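PDB 6UK5: CalS10 from Micromonospora echinospora, which binds S-adenosylmethionine and is thought to methylate an amino pentose during the biosynthesis of calicheamicin. Local coordinates for residues R57-G62 and D116-L121; A137-S142 and A228-E233; L151-W156 and G245-T250. One frame throughout, in Å; residues are numbered along the deposited sequence.

All three contacts belong to the Rossmann-like methyltransferase fold, whose seven-stranded sheet has the order 101-103, 78-83, 57-61, 115-120, 149-153, 246-251, 232-237. Contact 1 joins two central parallel strands and ends at S-adenosylmethionine; contact 3 pairs 149-153 with the antiparallel strand 246-251, and the centres of the two lie about 11 Å apart. Contact 2, about 13 and 12 Å from the centres of contacts 1 and 3, sets helix 131-143 against the turn between helix 220-229 and strand 232-237. Along the chain, contact 1 closes before the others open, whereas contacts 2 and 3 alternate. Met141 packs on Val118, Cys120 and Leu151, tying the helix to the sheet.

Contact 1: residues R57-G62 and D116-L121; sequences RLLDVG and DAVTCL. With SAM (S-adenosylmethionine), chain D.
At the centre of the Rossmann-like sheet, Leu58, Leu59 and Asp60 pair in parallel with Ala117, Val118 and Thr119, and the chain runs on from these strands into the S-adenosylmethionine pocket. The strand segments are 4.6 Å apart at closest approach and run at 19° to each other. Both backbone polar atoms of Leu59 are bonded to the neighbouring strand: N donates to Ala117 O, and O accepts from Thr119 N. Val61 N then donates to Thr119 O at 2.7 Å. At the far end Arg57 N donates to the anti lone pair of Asp116 OD2 (3.1 Å), while Arg57 O takes two weak bonds, from Asp116 N and Ala117 N. Asp116 also accepts from Ala56 N and forms a salt bridge with Arg52.

The side chains of Asp60 and Thr119 leave the same face and cross at about a right angle. With OG1 set between backbone N and carbonyl carbon (chi1 71°), Thr119 OG1 donates to Asp60 OD1 at 2.8 Å, meeting it from above the carboxylate plane. Beside it Leu58 CD1 touches Thr119 CG2 at 4.0 Å, with helix 37-51 covering this face. On the other face Val61 CG2 lies against Val118 CG1 (3.5 Å).

Gly62, at positive phi, begins what looks like a Rossmann-type glycine-rich pattern (Gly62, Gly64, Ala67); Gly62 O accepts a weak bond from SAM N (3.2 Å). By holding OD1, Thr119 OG1 restrains the buried carboxylate of Asp60. Asp60 OD2 lies 4.0 Å from SAM N, and its negative charge would probably favour the ammonium group.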
ATOM      1  N   ARG A  57     -19.121  12.358 -34.838  1.00 64.16           N
ATOM      2  CA  ARG A  57     -18.821  13.320 -33.781  1.00 62.63           C
ATOM      3  C   ARG A  57     -19.284  12.770 -32.438  1.00 64.58           C
ATOM      4  O   ARG A  57     -20.462  12.431 -32.276  1.00 63.64           O
ATOM      5  CB  ARG A  57     -19.492  14.665 -34.065  1.00 63.04           C
ATOM      6  CG  ARG A  57     -18.937  15.412 -35.265  1.00 61.93           C
ATOM      7  CD  ARG A  57     -19.839  16.576 -35.655  1.00 64.38           C
ATOM      8  NE  ARG A  57     -20.226  17.398 -34.509  1.00 65.96           N
ATOM      9  CZ  ARG A  57     -19.447  18.301 -33.919  1.00 66.86           C
ATOM     10  NH1 ARG A  57     -18.212  18.509 -34.355  1.00 71.84           N
ATOM     11  NH2 ARG A  57     -19.904  18.995 -32.884  1.00 64.71           N
ATOM     12  N   LEU A  58     -18.360  12.689 -31.478  1.00 64.33           N
ATOM     13  CA  LEU A  58     -18.656  12.160 -30.154  1.00 61.06           C
ATOM     14  C   LEU A  58     -18.147  13.104 -29.074  1.00 66.41           C
ATOM     15  O   LEU A  58     -17.093  13.729 -29.225  1.00 68.43           O
ATOM     16  CB  LEU A  58     -18.033  10.773 -29.952  1.00 65.80           C
ATOM     17  CG  LEU A  58     -18.299  10.132 -28.586  1.00 56.24           C
ATOM     18  CD1 LEU A  58     -18.447   8.631 -28.749  1.00 58.39           C
ATOM     19  CD2 LEU A  58     -17.204  10.435 -27.572  1.00 63.02           C
ATOM     20  N   LEU A  59     -18.907  13.192 -27.984  1.00 67.64           N
ATOM     21  CA  LEU A  59     -18.550  13.981 -26.809  1.00 67.28           C
ATOM     22  C   LEU A  59     -18.629  13.096 -25.575  1.00 64.48           C
ATOM     23  O   LEU A  59     -19.679  12.507 -25.299  1.00 60.81           O
ATOM     24  CB  LEU A  59     -19.472  15.196 -26.657  1.00 62.03           C
ATOM     25  CG  LEU A  59     -19.407  15.933 -25.318  1.00 66.30           C
ATOM     26  CD1 LEU A  59     -18.121  16.724 -25.185  1.00 68.94           C
ATOM     27  CD2 LEU A  59     -20.611  16.852 -25.171  1.00 63.23           C
ATOM     28  N   ASP A  60     -17.528  13.005 -24.834  1.00 65.12           N
ATOM     29  CA  ASP A  60     -17.496  12.299 -23.560  1.00 63.14           C
ATOM     30  C   ASP A  60     -17.671  13.327 -22.448  1.00 57.46           C
ATOM     31  O   ASP A  60     -16.881  14.272 -22.341  1.00 57.56           O
ATOM     32  CB  ASP A  60     -16.191  11.526 -23.380  1.00 68.00           C
ATOM     33  CG  ASP A  60     -16.234  10.591 -22.198  1.00 66.50           C
ATOM     34  OD1 ASP A  60     -17.341  10.365 -21.660  1.00 64.07           O
ATOM     35  OD2 ASP A  60     -15.158  10.088 -21.808  1.00 65.75           O
ATOM     36  N   VAL A  61     -18.701  13.141 -21.628  1.00 56.35           N
ATOM     37  CA  VAL A  61     -19.076  14.098 -20.595  1.00 52.39           C
ATOM     38  C   VAL A  61     -18.597  13.569 -19.252  1.00 51.06           C
ATOM     39  O   VAL A  61     -18.854  12.409 -18.904  1.00 51.25           O
ATOM     40  CB  VAL A  61     -20.593  14.341 -20.590  1.00 49.57           C
ATOM     41  CG1 VAL A  61     -20.984  15.192 -19.408  1.00 53.56           C
ATOM     42  CG2 VAL A  61     -21.022  15.009 -21.888  1.00 53.36           C
ATOM     43  N   GLY A  62     -17.906  14.418 -18.496  1.00 51.65           N
ATOM     44  CA  GLY A  62     -17.214  13.972 -17.305  1.00 52.66           C
ATOM     45  C   GLY A  62     -16.101  13.017 -17.679  1.00 53.10           C
ATOM     46  O   GLY A  62     -15.926  11.967 -17.052  1.00 54.07           O
ATOM     47  N   ASP A 116     -23.042  13.288 -32.834  1.00 69.38           N
ATOM     48  CA  ASP A 116     -23.733  12.041 -33.131  1.00 69.52           C
ATOM     49  C   ASP A 116     -23.890  11.156 -31.901  1.00 66.22           C
ATOM     50  O   ASP A 116     -24.767  10.285 -31.887  1.00 62.22           O
ATOM     51  CB  ASP A 116     -22.992  11.259 -34.218  1.00 67.14           C
ATOM     52  CG  ASP A 116     -23.042  11.944 -35.567  1.00 64.89           C
ATOM     53  OD1 ASP A 116     -24.162  12.157 -36.083  1.00 61.49           O
ATOM     54  OD2 ASP A 116     -21.959  12.265 -36.109  1.00 66.20           O
ATOM     55  N   ALA A 117     -23.070  11.359 -30.872  1.00 67.07           N
ATOM     56  CA  ALA A 117     -23.136  10.534 -29.677  1.00 60.81           C
ATOM     57  C   ALA A 117     -22.543  11.302 -28.506  1.00 59.42           C
ATOM     58  O   ALA A 117     -21.566  12.037 -28.670  1.00 59.96           O
ATOM     59  CB  ALA A 117     -22.388   9.210 -29.878  1.00 60.33           C
ATOM     60  N   VAL A 118     -23.143  11.130 -27.332  1.00 58.14           N
ATOM     61  CA  VAL A 118     -22.652  11.721 -26.093  1.00 56.49           C
ATOM     62  C   VAL A 118     -22.597  10.622 -25.043  1.00 52.38           C
ATOM     63  O   VAL A 118     -23.602   9.944 -24.802  1.00 52.17           O
ATOM     64  CB  VAL A 118     -23.549  12.879 -25.614  1.00 56.54           C
ATOM     65  CG1 VAL A 118     -23.063  13.401 -24.270  1.00 59.47           C
ATOM     66  CG2 VAL A 118     -23.606  13.988 -26.657  1.00 58.92           C
ATOM     67  N   THR A 119     -21.434  10.439 -24.427  1.00 53.13           N
ATOM     68  CA  THR A 119     -21.244   9.386 -23.443  1.00 52.18           C
ATOM     69  C   THR A 119     -20.986   9.983 -22.065  1.00 48.43           C
ATOM     70  O   THR A 119     -20.462  11.094 -21.934  1.00 51.24           O
ATOM     71  CB  THR A 119     -20.081   8.459 -23.818  1.00 55.94           C
ATOM     72  OG1 THR A 119     -18.837   9.153 -23.665  1.00 52.99           O
ATOM     73  CG2 THR A 119     -20.213   7.976 -25.255  1.00 58.52           C
ATOM     74  N   CYS A 120     -21.372   9.224 -21.038  1.00 50.44           N
ATOM     75  CA  CYS A 120     -21.232   9.620 -19.635  1.00 49.75           C
ATOM     76  C   CYS A 120     -21.016   8.318 -18.861  1.00 45.63           C
ATOM     77  O   CYS A 120     -21.979   7.651 -18.474  1.00 46.82           O
ATOM     78  CB  CYS A 120     -22.452  10.380 -19.136  1.00 50.99           C
ATOM     79  SG  CYS A 120     -22.240  11.207 -17.533  1.00 69.47           S
ATOM     80  N   LEU A 121     -19.751   7.964 -18.650  1.00 51.05           N
ATOM     81  CA  LEU A 121     -19.386   6.614 -18.256  1.00 56.98           C
ATOM     82  C   LEU A 121     -18.710   6.596 -16.889  1.00 58.99           C
ATOM     83  O   LEU A 121     -18.262   7.622 -16.370  1.00 61.78           O
ATOM     84  CB  LEU A 121     -18.450   5.980 -19.300  1.00 60.32           C
ATOM     85  CG  LEU A 121     -18.860   6.187 -20.762  1.00 53.21           C
ATOM     86  CD1 LEU A 121     -17.715   5.831 -21.702  1.00 55.56           C
ATOM     87  CD2 LEU A 121     -20.113   5.396 -21.108  1.00 48.69           C
TER
HETATM   88  N   SAM D 302     -15.098   9.024 -17.913  1.00 62.92           N
HETATM   89  CA  SAM D 302     -14.289   9.118 -16.740  1.00 65.34           C
HETATM   90  C   SAM D 302     -13.388   7.860 -16.545  1.00 62.85           C
HETATM   91  O   SAM D 302     -13.912   6.727 -16.687  1.00 57.37           O
HETATM   92  OXT SAM D 302     -12.197   8.083 -16.249  1.00 61.42           O
HETATM   93  CB  SAM D 302     -15.180   9.321 -15.506  1.00 62.48           C
HETATM   94  CG  SAM D 302     -14.320   9.915 -14.404  1.00 62.69           C
HETATM   95  SD  SAM D 302     -15.224   9.601 -12.873  1.00 57.16           S
HETATM   96  CE  SAM D 302     -13.904   9.730 -11.678  1.00 68.84           C
HETATM   97  C5' SAM D 302     -16.182  11.119 -12.495  1.00 60.53           C
HETATM   98  C4' SAM D 302     -15.771  12.433 -13.170  1.00 59.88           C
HETATM   99  O4' SAM D 302     -16.923  13.292 -13.245  1.00 64.17           O
HETATM  100  C3' SAM D 302     -14.686  13.219 -12.429  1.00 61.60           C
HETATM  101  O3' SAM D 302     -13.468  13.222 -13.168  1.00 59.25           O
HETATM  102  C2' SAM D 302     -15.250  14.649 -12.308  1.00 62.27           C
HETATM  103  O2' SAM D 302     -14.310  15.628 -12.736  1.00 59.70           O
HETATM  104  C1' SAM D 302     -16.476  14.626 -13.220  1.00 66.02           C
HETATM  105  N9  SAM D 302     -17.581  15.465 -12.774  1.00 66.80           N
HETATM  106  C8  SAM D 302     -18.263  15.389 -11.585  1.00 66.70           C
HETATM  107  N7  SAM D 302     -19.267  16.225 -11.491  1.00 64.22           N
HETATM  108  C5  SAM D 302     -19.253  16.896 -12.701  1.00 63.36           C
HETATM  109  C6  SAM D 302     -20.078  17.900 -13.243  1.00 61.55           C
HETATM  110  N6  SAM D 302     -21.094  18.463 -12.583  1.00 62.09           N
HETATM  111  N1  SAM D 302     -19.815  18.322 -14.499  1.00 59.60           N
HETATM  112  C2  SAM D 302     -18.786  17.779 -15.157  1.00 60.55           C
HETATM  113  N3  SAM D 302     -17.933  16.839 -14.747  1.00 61.54           N
HETATM  114  C4  SAM D 302     -18.222  16.437 -13.506  1.00 63.87           C

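Contact 2: residues A137-S142 and A228-E233; sequences AVAAMS and AAAGCE
Val138 is the first residue of 137-142 to touch 228-233: Val138 CG1 lies 4.3 Å from Ala230 CB, and the same valine also packs on Phe227 of helix 220-229. One residue on, Ala139 brings its backbone close: Ala139 CA lies 3.7 Å from Ala230 CB, and the two CA atoms are 4.8 Å apart, an approach that the small side chains on both sides allow. The methyl of Ala230 also meets Ser142 CB, so it rests on three helix residues, 138, 139 and 142, spaced as neighbours on one helical face.

Ser142 supplies the polar part. Its OG stands anti to the backbone N (chi1 179°), which carries it out to Ala230 O, where it donates a hydrogen bond of 2.9 Å with the donor tilted 20° from the carbonyl plane. Cys232 SG lies beside the same hydroxyl, 3.3 Å from Ser142 OG.

The receiving segment is a helix end. Gly231, at positive phi, is the C-prime residue of a Schellman motif, with Gly231 N bonded to Ala228 O and Cys232 N to Phe227 O. The Ala230 carbonyl, lying at this turn, finds its donor in the serine of another helix, so a hydroxyl bond and an alanine methyl together join helix 131-143 to the turn entering strand 232-237.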
ATOM      1  N   ALA A 137     -28.586  17.468 -16.182  1.00 71.71           N
ATOM      2  CA  ALA A 137     -27.475  16.878 -16.920  1.00 68.64           C
ATOM      3  C   ALA A 137     -27.976  16.087 -18.122  1.00 68.88           C
ATOM      4  O   ALA A 137     -27.546  16.318 -19.257  1.00 70.84           O
ATOM      5  CB  ALA A 137     -26.654  15.988 -15.986  1.00 69.10           C
ATOM      6  N   VAL A 138     -28.890  15.142 -17.887  1.00 69.27           N
ATOM      7  CA  VAL A 138     -29.412  14.325 -18.978  1.00 70.63           C
ATOM      8  C   VAL A 138     -30.061  15.195 -20.042  1.00 71.53           C
ATOM      9  O   VAL A 138     -30.004  14.876 -21.236  1.00 67.23           O
ATOM     10  CB  VAL A 138     -30.397  13.274 -18.428  1.00 67.52           C
ATOM     11  CG1 VAL A 138     -31.239  12.687 -19.552  1.00 61.29           C
ATOM     12  CG2 VAL A 138     -29.640  12.165 -17.713  1.00 66.14           C
ATOM     13  N   ALA A 139     -30.685  16.304 -19.637  1.00 70.22           N
ATOM     14  CA  ALA A 139     -31.309  17.190 -20.613  1.00 68.17           C
ATOM     15  C   ALA A 139     -30.262  17.986 -21.380  1.00 67.01           C
ATOM     16  O   ALA A 139     -30.403  18.203 -22.589  1.00 63.23           O
ATOM     17  CB  ALA A 139     -32.295  18.128 -19.916  1.00 70.46           C
ATOM     18  N   ALA A 140     -29.202  18.423 -20.696  1.00 69.11           N
ATOM     19  CA  ALA A 140     -28.128  19.146 -21.370  1.00 65.41           C
ATOM     20  C   ALA A 140     -27.444  18.265 -22.409  1.00 60.92           C
ATOM     21  O   ALA A 140     -27.286  18.663 -23.569  1.00 55.41           O
ATOM     22  CB  ALA A 140     -27.116  19.654 -20.344  1.00 66.16           C
ATOM     23  N   MET A 141     -27.028  17.061 -22.007  1.00 60.19           N
ATOM     24  CA  MET A 141     -26.397  16.139 -22.947  1.00 59.77           C
ATOM     25  C   MET A 141     -27.279  15.909 -24.167  1.00 57.85           C
ATOM     26  O   MET A 141     -26.801  15.921 -25.308  1.00 54.10           O
ATOM     27  CB  MET A 141     -26.097  14.806 -22.255  1.00 58.61           C
ATOM     28  CG  MET A 141     -25.196  14.907 -21.037  1.00 55.46           C
ATOM     29  SD  MET A 141     -24.631  13.278 -20.502  1.00 52.57           S
ATOM     30  CE  MET A 141     -25.284  13.188 -18.837  1.00 54.22           C
ATOM     31  N   SER A 142     -28.576  15.690 -23.945  1.00 58.49           N
ATOM     32  CA  SER A 142     -29.488  15.448 -25.057  1.00 52.78           C
ATOM     33  C   SER A 142     -29.577  16.652 -25.987  1.00 54.35           C
ATOM     34  O   SER A 142     -29.755  16.487 -27.200  1.00 55.47           O
ATOM     35  CB  SER A 142     -30.873  15.087 -24.522  1.00 51.83           C
ATOM     36  OG  SER A 142     -31.788  14.859 -25.581  1.00 59.85           O
ATOM     37  N   ALA A 228     -37.062  10.730 -21.069  1.00 51.22           N
ATOM     38  CA  ALA A 228     -38.296  11.160 -21.718  1.00 50.19           C
ATOM     39  C   ALA A 228     -38.480  12.666 -21.590  1.00 52.52           C
ATOM     40  O   ALA A 228     -38.872  13.338 -22.551  1.00 58.84           O
ATOM     41  CB  ALA A 228     -39.487  10.414 -21.118  1.00 51.98           C
ATOM     42  N   ALA A 229     -38.200  13.215 -20.404  1.00 50.39           N
ATOM     43  CA  ALA A 229     -38.265  14.659 -20.224  1.00 51.44           C
ATOM     44  C   ALA A 229     -37.352  15.383 -21.205  1.00 52.23           C
ATOM     45  O   ALA A 229     -37.607  16.542 -21.552  1.00 49.89           O
ATOM     46  CB  ALA A 229     -37.890  15.024 -18.785  1.00 54.79           C
ATOM     47  N   ALA A 230     -36.286  14.721 -21.659  1.00 51.02           N
ATOM     48  CA  ALA A 230     -35.308  15.308 -22.564  1.00 50.97           C
ATOM     49  C   ALA A 230     -35.493  14.858 -24.013  1.00 56.18           C
ATOM     50  O   ALA A 230     -34.575  15.016 -24.826  1.00 57.24           O
ATOM     51  CB  ALA A 230     -33.892  14.974 -22.088  1.00 54.36           C
ATOM     52  N   GLY A 231     -36.651  14.302 -24.353  1.00 59.67           N
ATOM     53  CA  GLY A 231     -36.932  13.957 -25.736  1.00 56.97           C
ATOM     54  C   GLY A 231     -36.182  12.742 -26.238  1.00 58.96           C
ATOM     55  O   GLY A 231     -35.762  12.718 -27.401  1.00 60.99           O
ATOM     56  N   CYS A 232     -35.997  11.735 -25.386  1.00 56.73           N
ATOM     57  CA  CYS A 232     -35.221  10.553 -25.729  1.00 59.61           C
ATOM     58  C   CYS A 232     -35.978   9.272 -25.415  1.00 60.25           C
ATOM     59  O   CYS A 232     -36.644   9.164 -24.381  1.00 59.46           O
ATOM     60  CB  CYS A 232     -33.885  10.536 -24.981  1.00 59.17           C
ATOM     61  SG  CYS A 232     -32.626  11.634 -25.663  1.00 55.52           S
ATOM     62  N   GLU A 233     -35.871   8.311 -26.328  1.00 64.75           N
ATOM     63  CA  GLU A 233     -36.357   6.950 -26.130  1.00 63.29           C
ATOM     64  C   GLU A 233     -35.214   6.111 -25.577  1.00 61.04           C
ATOM     65  O   GLU A 233     -34.158   6.001 -26.209  1.00 64.31           O
ATOM     66  CB  GLU A 233     -36.888   6.398 -27.453  1.00 67.27           C
ATOM     67  CG  GLU A 233     -38.355   6.719 -27.679  1.00 73.41           C
ATOM     68  CD  GLU A 233     -38.725   6.855 -29.136  1.00 71.65           C
ATOM     69  OE1 GLU A 233     -39.895   7.212 -29.395  1.00 73.01           O
ATOM     70  OE2 GLU A 233     -37.856   6.637 -30.008  1.00 74.53           O
TER

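Contact 3: residues L151-W156 and G245-T250; sequences LVLEPW and GLFVAT
Pro155 and Phe247 meet at about a right angle, with Pro155 CG 3.7 Å from Phe247 CE2 and approaching the ring obliquely. Phe247 CG stands anti to its carbonyl carbon (chi1 -77°), which turns the ring toward the proline, while Leu153 O lies at the ring edge near its plane. Leu153 CD2 adds a looser touch on Phe247 CD2 at 4.3 Å. Just beyond, Leu246 CD1 reaches Glu154 CB at 3.7 Å, where the chain leaves strand 149-153.

Behind these side chains lies the backbone pairing. Leu151 with Ala249 and Leu153 with Phe247 are hydrogen-bonded antiparallel pairs, each closed by two N-H...O bonds; Phe247 N to Leu153 O, for one, measures 2.8 Å. Between them Val152 and Val248 form a non-hydrogen-bonded pair, their CA atoms 4.5 Å apart, and Val152 CA makes a CA-H...O contact with Phe247 O at 3.1 Å. The strand segments run at 166° to each other: 246-251 is inserted antiparallel between 149-153 and 232-237, the reversed strand characteristic of the Rossmann-like methyltransferase fold.

Further out, Tyr223 of helix 220-229 touches Leu153, Pro155 and Phe247, and Tyr236 meets the Phe247 ring at about 50° between planes. Glu154, extended beyond CG, carries its buried carboxylate past Gly245 to partners beyond both segments: Glu154 OE1 accepts from Phe122 N, and OE2 forms a salt bridge with Arg244 and a hydrogen bond with the Thr242 hydroxyl.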
ATOM      1  N   LEU A 151     -27.226   8.633 -26.842  1.00 56.49           N
ATOM      2  CA  LEU A 151     -26.752   8.910 -25.494  1.00 54.39           C
ATOM      3  C   LEU A 151     -26.534   7.582 -24.787  1.00 52.49           C
ATOM      4  O   LEU A 151     -27.416   6.717 -24.802  1.00 56.30           O
ATOM      5  CB  LEU A 151     -27.750   9.784 -24.733  1.00 58.69           C
ATOM      6  CG  LEU A 151     -27.196  10.601 -23.566  1.00 60.01           C
ATOM      7  CD1 LEU A 151     -27.987  11.887 -23.420  1.00 57.85           C
ATOM      8  CD2 LEU A 151     -27.260   9.805 -22.276  1.00 61.47           C
ATOM      9  N   VAL A 152     -25.361   7.410 -24.187  1.00 49.61           N
ATOM     10  CA  VAL A 152     -25.021   6.184 -23.474  1.00 52.87           C
ATOM     11  C   VAL A 152     -24.522   6.569 -22.090  1.00 46.38           C
ATOM     12  O   VAL A 152     -23.681   7.465 -21.953  1.00 46.05           O
ATOM     13  CB  VAL A 152     -23.978   5.336 -24.230  1.00 49.06           C
ATOM     14  CG1 VAL A 152     -24.304   5.307 -25.716  1.00 51.87           C
ATOM     15  CG2 VAL A 152     -22.570   5.843 -23.988  1.00 51.80           C
ATOM     16  N   LEU A 153     -25.044   5.894 -21.070  1.00 47.91           N
ATOM     17  CA  LEU A 153     -24.860   6.306 -19.686  1.00 45.31           C
ATOM     18  C   LEU A 153     -24.675   5.077 -18.817  1.00 47.57           C
ATOM     19  O   LEU A 153     -25.547   4.203 -18.782  1.00 46.65           O
ATOM     20  CB  LEU A 153     -26.062   7.129 -19.216  1.00 43.33           C
ATOM     21  CG  LEU A 153     -25.980   7.820 -17.859  1.00 47.90           C
ATOM     22  CD1 LEU A 153     -26.643   9.182 -17.953  1.00 54.89           C
ATOM     23  CD2 LEU A 153     -26.643   6.980 -16.786  1.00 43.19           C
ATOM     24  N   GLU A 154     -23.540   5.008 -18.122  1.00 48.98           N
ATOM     25  CA  GLU A 154     -23.286   3.928 -17.180  1.00 49.30           C
ATOM     26  C   GLU A 154     -23.756   4.369 -15.801  1.00 50.13           C
ATOM     27  O   GLU A 154     -23.114   5.239 -15.190  1.00 45.03           O
ATOM     28  CB  GLU A 154     -21.804   3.576 -17.153  1.00 48.51           C
ATOM     29  CG  GLU A 154     -21.477   2.349 -16.311  1.00 53.79           C
ATOM     30  CD  GLU A 154     -19.988   2.110 -16.183  1.00 63.23           C
ATOM     31  OE1 GLU A 154     -19.213   2.805 -16.871  1.00 65.65           O
ATOM     32  OE2 GLU A 154     -19.594   1.231 -15.389  1.00 67.33           O
ATOM     33  N   PRO A 155     -24.844   3.816 -15.270  1.00 51.65           N
ATOM     34  CA  PRO A 155     -25.345   4.259 -13.967  1.00 51.17           C
ATOM     35  C   PRO A 155     -24.689   3.519 -12.810  1.00 48.77           C
ATOM     36  O   PRO A 155     -24.150   2.420 -12.955  1.00 50.44           O
ATOM     37  CB  PRO A 155     -26.838   3.918 -14.049  1.00 47.42           C
ATOM     38  CG  PRO A 155     -26.855   2.659 -14.846  1.00 49.27           C
ATOM     39  CD  PRO A 155     -25.728   2.793 -15.863  1.00 50.55           C
ATOM     40  N   TRP A 156     -24.746   4.156 -11.646  1.00 48.35           N
ATOM     41  CA  TRP A 156     -24.369   3.497 -10.405  1.00 51.60           C
ATOM     42  C   TRP A 156     -25.513   2.647  -9.871  1.00 51.77           C
ATOM     43  O   TRP A 156     -26.667   3.086  -9.835  1.00 52.13           O
ATOM     44  CB  TRP A 156     -23.963   4.545  -9.365  1.00 50.47           C
ATOM     45  CG  TRP A 156     -23.699   4.003  -7.988  1.00 48.61           C
ATOM     46  CD1 TRP A 156     -24.352   4.351  -6.840  1.00 49.01           C
ATOM     47  CD2 TRP A 156     -22.723   3.021  -7.610  1.00 54.03           C
ATOM     48  NE1 TRP A 156     -23.845   3.651  -5.774  1.00 48.46           N
ATOM     49  CE2 TRP A 156     -22.843   2.827  -6.219  1.00 50.98           C
ATOM     50  CE3 TRP A 156     -21.759   2.288  -8.311  1.00 53.12           C
ATOM     51  CZ2 TRP A 156     -22.038   1.932  -5.514  1.00 50.71           C
ATOM     52  CZ3 TRP A 156     -20.960   1.398  -7.607  1.00 52.62           C
ATOM     53  CH2 TRP A 156     -21.106   1.227  -6.226  1.00 50.59           C
ATOM     54  N   GLY A 245     -24.332  -2.504 -16.018  1.00 62.25           N
ATOM     55  CA  GLY A 245     -25.187  -2.289 -17.163  1.00 59.68           C
ATOM     56  C   GLY A 245     -24.905  -0.945 -17.816  1.00 56.12           C
ATOM     57  O   GLY A 245     -23.915  -0.269 -17.536  1.00 55.64           O
ATOM     58  N   LEU A 246     -25.816  -0.560 -18.706  1.00 55.69           N
ATOM     59  CA  LEU A 246     -25.604   0.610 -19.548  1.00 54.92           C
ATOM     60  C   LEU A 246     -26.936   1.059 -20.126  1.00 52.53           C
ATOM     61  O   LEU A 246     -27.649   0.254 -20.732  1.00 55.87           O
ATOM     62  CB  LEU A 246     -24.616   0.280 -20.673  1.00 58.45           C
ATOM     63  CG  LEU A 246     -23.764   1.400 -21.267  1.00 57.52           C
ATOM     64  CD1 LEU A 246     -22.639   1.793 -20.326  1.00 59.16           C
ATOM     65  CD2 LEU A 246     -23.212   0.941 -22.609  1.00 54.25           C
ATOM     66  N   PHE A 247     -27.269   2.335 -19.947  1.00 51.76           N
ATOM     67  CA  PHE A 247     -28.408   2.933 -20.630  1.00 53.76           C
ATOM     68  C   PHE A 247     -27.966   3.424 -22.003  1.00 56.59           C
ATOM     69  O   PHE A 247     -26.913   4.056 -22.133  1.00 54.45           O
ATOM     70  CB  PHE A 247     -28.996   4.090 -19.821  1.00 51.61           C
ATOM     71  CG  PHE A 247     -29.844   3.653 -18.660  1.00 52.05           C
ATOM     72  CD1 PHE A 247     -31.108   3.119 -18.871  1.00 52.52           C
ATOM     73  CD2 PHE A 247     -29.378   3.764 -17.363  1.00 47.72           C
ATOM     74  CE1 PHE A 247     -31.893   2.713 -17.807  1.00 52.00           C
ATOM     75  CE2 PHE A 247     -30.158   3.358 -16.294  1.00 48.27           C
ATOM     76  CZ  PHE A 247     -31.416   2.831 -16.516  1.00 51.14           C
ATOM     77  N   VAL A 248     -28.767   3.123 -23.020  1.00 63.06           N
ATOM     78  CA  VAL A 248     -28.543   3.588 -24.384  1.00 61.13           C
ATOM     79  C   VAL A 248     -29.854   4.187 -24.873  1.00 61.02           C
ATOM     80  O   VAL A 248     -30.842   3.464 -25.051  1.00 64.25           O
ATOM     81  CB  VAL A 248     -28.072   2.466 -25.318  1.00 66.43           C
ATOM     82  CG1 VAL A 248     -27.887   2.999 -26.730  1.00 61.39           C
ATOM     83  CG2 VAL A 248     -26.771   1.862 -24.808  1.00 60.99           C
ATOM     84  N   ALA A 249     -29.868   5.498 -25.086  1.00 60.57           N
ATOM     85  CA  ALA A 249     -31.055   6.221 -25.506  1.00 65.17           C
ATOM     86  C   ALA A 249     -30.771   6.944 -26.815  1.00 66.56           C
ATOM     87  O   ALA A 249     -29.615   7.188 -27.175  1.00 61.92           O
ATOM     88  CB  ALA A 249     -31.503   7.223 -24.435  1.00 60.52           C
ATOM     89  N   THR A 250     -31.841   7.284 -27.531  1.00 68.96           N
ATOM     90  CA  THR A 250     -31.734   7.975 -28.809  1.00 69.82           C
ATOM     91  C   THR A 250     -32.640   9.196 -28.827  1.00 68.81           C
ATOM     92  O   THR A 250     -33.742   9.184 -28.268  1.00 66.62           O
ATOM     93  CB  THR A 250     -32.065   7.040 -29.987  1.00 70.47           C
ATOM     94  OG1 THR A 250     -33.353   6.441 -29.794  1.00 71.56           O
ATOM     95  CG2 THR A 250     -30.996   5.955 -30.126  1.00 64.15           C
TER